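Local coordinates for protein Esterase/lipase (Lactobacillus rhamnosus, PDB 4N5H) that probably hydrolyses carboxylic esters and may also transfer acyl groups, as an esterase of the alpha/beta-hydrolase fold, at residues H139-S153 with F175-P189. The protein carries 1 engineered substitution. Residues are numbered along the deposited sequence; the frame is centred on the assembly and turned at random.
Sequences HVLLTGDSAGGHLAS and FNFTLVALVCPVAEP
Val140 packs against Phe175 and Phe177, and Leu142 against Phe177, where two central parallel strands of the alpha/beta-hydrolase sheet, 140-145 and 179-183, come together. The first strand runs into a probable nucleophile elbow, Gly144-Asp145-Ser146-Ala147-Gly148. Val140 has the largest area buried here. Val140 CG1, anti to the backbone N (chi1 -180°), meets the edge of the Phe177 ring, 4.0 Å from Phe177 CD2. Its CG2 touches Phe175 CD1. Leu142 covers one face of the Phe177 ring. Its CD2 stands over the ring centre, 4.0 Å from the centroid, in a CH-pi contact. Thr178 closes this end: its OG1 accepts a hydrogen bond from Val140 N, and its own N donates to Val140 O at 2.7 Å. Further along, Ala181 O takes two bonds. Gly144 N comes in nearly along the carbonyl axis, while Thr143 OG1 reaches it at 2.7 Å from above the carbonyl plane. A valine in place of Thr143 would probably leave Ala181 O with the Gly144 bond alone and less firmly held. In the helix after the elbow, His150 CB packs on Val186 O, and the His150 ring lies across Pro189, with CD2 3.7 Å from Pro189 CD. His150 NE2 bonds to Leu221 O. Ser146 OG bonds to His278 NE2, consistent with a catalytic triad completed by Asp243. Ser146 O accepts bonds from both His150 N, within the helix, and Val186 N, the latter at 3.1 Å and well above the carbonyl plane.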
loop_
_atom_site.group_PDB
_atom_site.type_symbol
_atom_site.label_atom_id
_atom_site.label_comp_id
_atom_site.label_asym_id
_atom_site.label_seq_id
_atom_site.Cartn_x
_atom_site.Cartn_y
_atom_site.Cartn_z
ATOM N N HIS A 139 26.321 -17.118 20.632
ATOM C CA HIS A 139 26.856 -15.874 20.174
ATOM C C HIS A 139 25.689 -14.918 20.079
ATOM O O HIS A 139 24.927 -14.993 19.103
ATOM C CB HIS A 139 27.458 -16.050 18.845
ATOM C CG HIS A 139 28.547 -17.098 18.790
ATOM N ND1 HIS A 139 28.332 -18.319 18.181
ATOM C CD2 HIS A 139 29.789 -17.178 19.357
ATOM C CE1 HIS A 139 29.385 -19.109 18.343
ATOM N NE2 HIS A 139 30.305 -18.425 18.998
ATOM N N VAL A 140 25.655 -13.971 21.039
ATOM C CA VAL A 140 24.479 -13.088 21.225
ATOM C C VAL A 140 24.959 -11.652 21.316
ATOM O O VAL A 140 25.705 -11.261 22.214
ATOM C CB VAL A 140 23.623 -13.436 22.423
ATOM C CG1 VAL A 140 22.406 -12.485 22.570
ATOM C CG2 VAL A 140 23.136 -14.887 22.308
ATOM N N LEU A 141 24.420 -10.812 20.433
ATOM C CA LEU A 141 24.603 -9.373 20.494
ATOM C C LEU A 141 23.293 -8.741 21.069
ATOM O O LEU A 141 22.237 -8.924 20.453
ATOM C CB LEU A 141 24.835 -8.796 19.135
ATOM C CG LEU A 141 24.807 -7.280 18.932
ATOM C CD1 LEU A 141 25.687 -6.545 19.892
ATOM C CD2 LEU A 141 25.109 -6.875 17.504
ATOM N N LEU A 142 23.383 -8.070 22.199
ATOM C CA LEU A 142 22.276 -7.334 22.796
ATOM C C LEU A 142 22.439 -5.876 22.416
ATOM O O LEU A 142 23.551 -5.306 22.652
ATOM C CB LEU A 142 22.281 -7.468 24.266
ATOM C CG LEU A 142 21.144 -6.747 25.005
ATOM C CD1 LEU A 142 19.800 -7.324 24.658
ATOM C CD2 LEU A 142 21.390 -6.758 26.496
ATOM N N THR A 143 21.409 -5.249 21.823
ATOM C CA THR A 143 21.504 -3.853 21.427
ATOM C C THR A 143 20.248 -3.135 21.756
ATOM O O THR A 143 19.210 -3.770 21.822
ATOM C CB THR A 143 21.902 -3.681 19.996
ATOM O OG1 THR A 143 22.275 -2.328 19.778
ATOM C CG2 THR A 143 20.765 -4.029 19.107
ATOM N N GLY A 144 20.401 -1.878 22.087
ATOM C CA GLY A 144 19.298 -0.980 22.332
ATOM C C GLY A 144 19.618 0.433 21.970
ATOM O O GLY A 144 20.768 0.888 22.132
ATOM N N ASP A 145 18.558 1.161 21.585
ATOM C CA ASP A 145 18.733 2.588 21.227
ATOM C C ASP A 145 17.976 3.501 22.172
ATOM O O ASP A 145 16.806 3.221 22.502
ATOM C CB ASP A 145 18.314 2.919 19.808
ATOM C CG ASP A 145 16.883 2.697 19.541
ATOM O OD1 ASP A 145 16.196 3.758 19.285
ATOM O OD2 ASP A 145 16.456 1.496 19.495
ATOM N N SER A 146 18.671 4.564 22.610
ATOM C CA SER A 146 18.093 5.606 23.520
ATOM C C SER A 146 17.521 5.100 24.949
ATOM O O SER A 146 18.270 4.509 25.745
ATOM C CB SER A 146 17.050 6.426 22.664
ATOM O OG SER A 146 16.777 7.699 23.287
ATOM N N ALA A 147 16.201 5.209 25.236
ATOM C CA ALA A 147 15.656 4.435 26.344
ATOM C C ALA A 147 15.840 2.931 26.228
ATOM O O ALA A 147 16.083 2.212 27.197
ATOM C CB ALA A 147 14.203 4.755 26.539
ATOM N N GLY A 148 15.903 2.410 24.984
ATOM C CA GLY A 148 16.227 1.033 24.814
ATOM C C GLY A 148 17.692 0.724 25.163
ATOM O O GLY A 148 17.991 -0.442 25.531
ATOM N N GLY A 149 18.608 1.681 24.967
ATOM C CA GLY A 149 19.976 1.532 25.427
ATOM C C GLY A 149 20.117 1.543 26.961
ATOM O O GLY A 149 20.908 0.839 27.506
ATOM N N HIS A 150 19.328 2.361 27.598
ATOM C CA HIS A 150 19.194 2.308 29.065
ATOM C C HIS A 150 18.782 0.919 29.455
ATOM O O HIS A 150 19.451 0.302 30.300
ATOM C CB HIS A 150 18.111 3.272 29.520
ATOM C CG HIS A 150 17.706 3.120 30.937
ATOM N ND1 HIS A 150 16.518 2.569 31.330
ATOM C CD2 HIS A 150 18.349 3.499 32.086
ATOM C CE1 HIS A 150 16.423 2.622 32.654
ATOM N NE2 HIS A 150 17.566 3.101 33.139
ATOM N N LEU A 151 17.707 0.412 28.877
ATOM C CA LEU A 151 17.174 -0.871 29.284
ATOM C C LEU A 151 18.175 -1.970 28.996
ATOM O O LEU A 151 18.405 -2.856 29.841
ATOM C CB LEU A 151 15.856 -1.141 28.591
ATOM C CG LEU A 151 14.646 -0.258 28.997
ATOM C CD1 LEU A 151 13.518 -0.295 27.998
ATOM C CD2 LEU A 151 14.173 -0.642 30.364
ATOM N N ALA A 152 18.836 -1.945 27.824
ATOM C CA ALA A 152 19.822 -2.939 27.506
ATOM C C ALA A 152 20.982 -2.902 28.527
ATOM O O ALA A 152 21.524 -3.994 28.858
ATOM C CB ALA A 152 20.383 -2.785 26.131
ATOM N N SER A 153 21.415 -1.710 28.949
ATOM C CA SER A 153 22.545 -1.584 29.847
ATOM C C SER A 153 22.182 -2.210 31.202
ATOM O O SER A 153 23.009 -2.863 31.825
ATOM C CB SER A 153 23.065 -0.142 29.987
ATOM O OG SER A 153 22.206 0.642 30.840
ATOM N N PHE A 175 21.725 -18.138 28.551
ATOM C CA PHE A 175 22.716 -17.762 27.571
ATOM C C PHE A 175 23.314 -16.481 28.058
ATOM O O PHE A 175 22.811 -15.925 29.008
ATOM C CB PHE A 175 22.134 -17.698 26.159
ATOM C CG PHE A 175 20.993 -16.702 25.952
ATOM C CD1 PHE A 175 21.245 -15.336 25.689
ATOM C CD2 PHE A 175 19.677 -17.103 26.052
ATOM C CE1 PHE A 175 20.212 -14.435 25.480
ATOM C CE2 PHE A 175 18.608 -16.206 25.791
ATOM C CZ PHE A 175 18.884 -14.867 25.490
ATOM N N ASN A 176 24.430 -16.072 27.449
ATOM C CA ASN A 176 25.156 -14.879 27.904
ATOM C C ASN A 176 25.150 -13.906 26.722
ATOM O O ASN A 176 24.922 -14.321 25.591
ATOM C CB ASN A 176 26.632 -15.222 28.171
ATOM C CG ASN A 176 26.849 -16.379 29.195
ATOM O OD1 ASN A 176 26.415 -16.309 30.343
ATOM N ND2 ASN A 176 27.568 -17.455 28.746
ATOM N N PHE A 177 25.535 -12.680 26.954
ATOM C CA PHE A 177 25.722 -11.667 25.906
ATOM C C PHE A 177 27.186 -11.583 25.520
ATOM O O PHE A 177 28.074 -11.406 26.423
ATOM C CB PHE A 177 25.233 -10.309 26.379
ATOM C CG PHE A 177 23.853 -10.343 26.951
ATOM C CD1 PHE A 177 23.596 -9.903 28.222
ATOM C CD2 PHE A 177 22.824 -10.856 26.183
ATOM C CE1 PHE A 177 22.293 -9.975 28.753
ATOM C CE2 PHE A 177 21.536 -10.883 26.692
ATOM C CZ PHE A 177 21.270 -10.485 27.981
ATOM N N THR A 178 27.471 -11.773 24.248
ATOM C CA THR A 178 28.796 -11.648 23.692
ATOM C C THR A 178 29.283 -10.183 23.637
ATOM O O THR A 178 30.454 -9.873 23.907
ATOM C CB THR A 178 28.816 -12.286 22.281
ATOM O OG1 THR A 178 28.323 -13.606 22.388
ATOM C CG2 THR A 178 30.212 -12.310 21.682
ATOM N N LEU A 179 28.360 -9.278 23.339
ATOM C CA LEU A 179 28.629 -7.881 23.212
ATOM C C LEU A 179 27.314 -7.156 23.534
ATOM O O LEU A 179 26.259 -7.669 23.148
ATOM C CB LEU A 179 29.002 -7.562 21.767
ATOM C CG LEU A 179 29.235 -6.083 21.410
ATOM C CD1 LEU A 179 30.319 -5.348 22.239
ATOM C CD2 LEU A 179 29.617 -5.960 19.902
ATOM N N VAL A 180 27.397 -6.015 24.150
ATOM C CA VAL A 180 26.264 -5.156 24.401
ATOM C C VAL A 180 26.556 -3.817 23.724
ATOM O O VAL A 180 27.450 -3.050 24.098
ATOM C CB VAL A 180 25.999 -4.956 25.854
ATOM C CG1 VAL A 180 24.789 -4.119 26.059
ATOM C CG2 VAL A 180 25.801 -6.260 26.585
ATOM N N ALA A 181 25.750 -3.525 22.685
ATOM C CA ALA A 181 25.923 -2.311 21.874
ATOM C C ALA A 181 24.808 -1.297 22.164
ATOM O O ALA A 181 23.620 -1.613 22.028
ATOM C CB ALA A 181 25.934 -2.597 20.424
ATOM N N LEU A 182 25.220 -0.142 22.633
ATOM C CA LEU A 182 24.262 0.905 23.039
ATOM C C LEU A 182 24.314 2.014 22.033
ATOM O O LEU A 182 25.375 2.590 21.796
ATOM C CB LEU A 182 24.585 1.408 24.417
ATOM C CG LEU A 182 24.751 0.349 25.514
ATOM C CD1 LEU A 182 25.192 0.997 26.817
ATOM C CD2 LEU A 182 23.551 -0.522 25.697
ATOM N N VAL A 183 23.184 2.377 21.475
ATOM C CA VAL A 183 23.127 3.434 20.482
ATOM C C VAL A 183 22.453 4.665 21.134
ATOM O O VAL A 183 21.280 4.626 21.427
ATOM C CB VAL A 183 22.319 3.020 19.198
ATOM C CG1 VAL A 183 22.179 4.147 18.181
ATOM C CG2 VAL A 183 22.987 1.838 18.530
ATOM N N CYS A 184 23.201 5.749 21.285
ATOM C CA CYS A 184 22.749 6.968 21.930
ATOM C C CYS A 184 21.945 6.679 23.206
ATOM O O CYS A 184 20.818 7.112 23.364
ATOM C CB CYS A 184 21.874 7.854 21.012
ATOM S SG CYS A 184 22.738 8.325 19.483
ATOM N N PRO A 185 22.559 5.907 24.121
ATOM C CA PRO A 185 21.771 5.487 25.268
ATOM C C PRO A 185 21.456 6.657 26.205
ATOM O O PRO A 185 22.225 7.619 26.280
ATOM C CB PRO A 185 22.690 4.539 26.019
ATOM C CG PRO A 185 24.031 5.000 25.631
ATOM C CD PRO A 185 23.907 5.341 24.152
ATOM N N VAL A 186 20.350 6.526 26.927
ATOM C CA VAL A 186 20.026 7.366 28.090
ATOM C C VAL A 186 20.272 6.563 29.362
ATOM O O VAL A 186 19.375 6.233 30.087
ATOM C CB VAL A 186 18.666 7.976 27.927
ATOM C CG1 VAL A 186 18.446 9.035 29.023
ATOM C CG2 VAL A 186 18.674 8.695 26.581
ATOM N N ALA A 187 21.506 6.174 29.547
ATOM C CA ALA A 187 21.797 5.209 30.588
ATOM C C ALA A 187 21.864 5.793 31.999
ATOM O O ALA A 187 21.813 4.998 32.988
ATOM C CB ALA A 187 23.038 4.423 30.264
ATOM N N GLU A 188 21.951 7.145 32.089
ATOM C CA GLU A 188 21.955 7.844 33.377
ATOM C C GLU A 188 20.777 8.802 33.477
ATOM O O GLU A 188 20.953 10.035 33.417
ATOM C CB GLU A 188 23.303 8.566 33.556
ATOM C CG GLU A 188 24.504 7.663 33.497
ATOM C CD GLU A 188 24.633 6.785 34.739
ATOM O OE1 GLU A 188 24.656 7.333 35.876
ATOM O OE2 GLU A 188 24.720 5.588 34.592
ATOM N N PRO A 189 19.544 8.260 33.577
ATOM C CA PRO A 189 18.366 9.120 33.480
ATOM C C PRO A 189 18.343 10.186 34.605
ATOM O O PRO A 189 17.768 11.291 34.388
ATOM C CB PRO A 189 17.206 8.189 33.649
ATOM C CG PRO A 189 17.686 6.902 33.865
ATOM C CD PRO A 189 19.129 6.848 33.533
#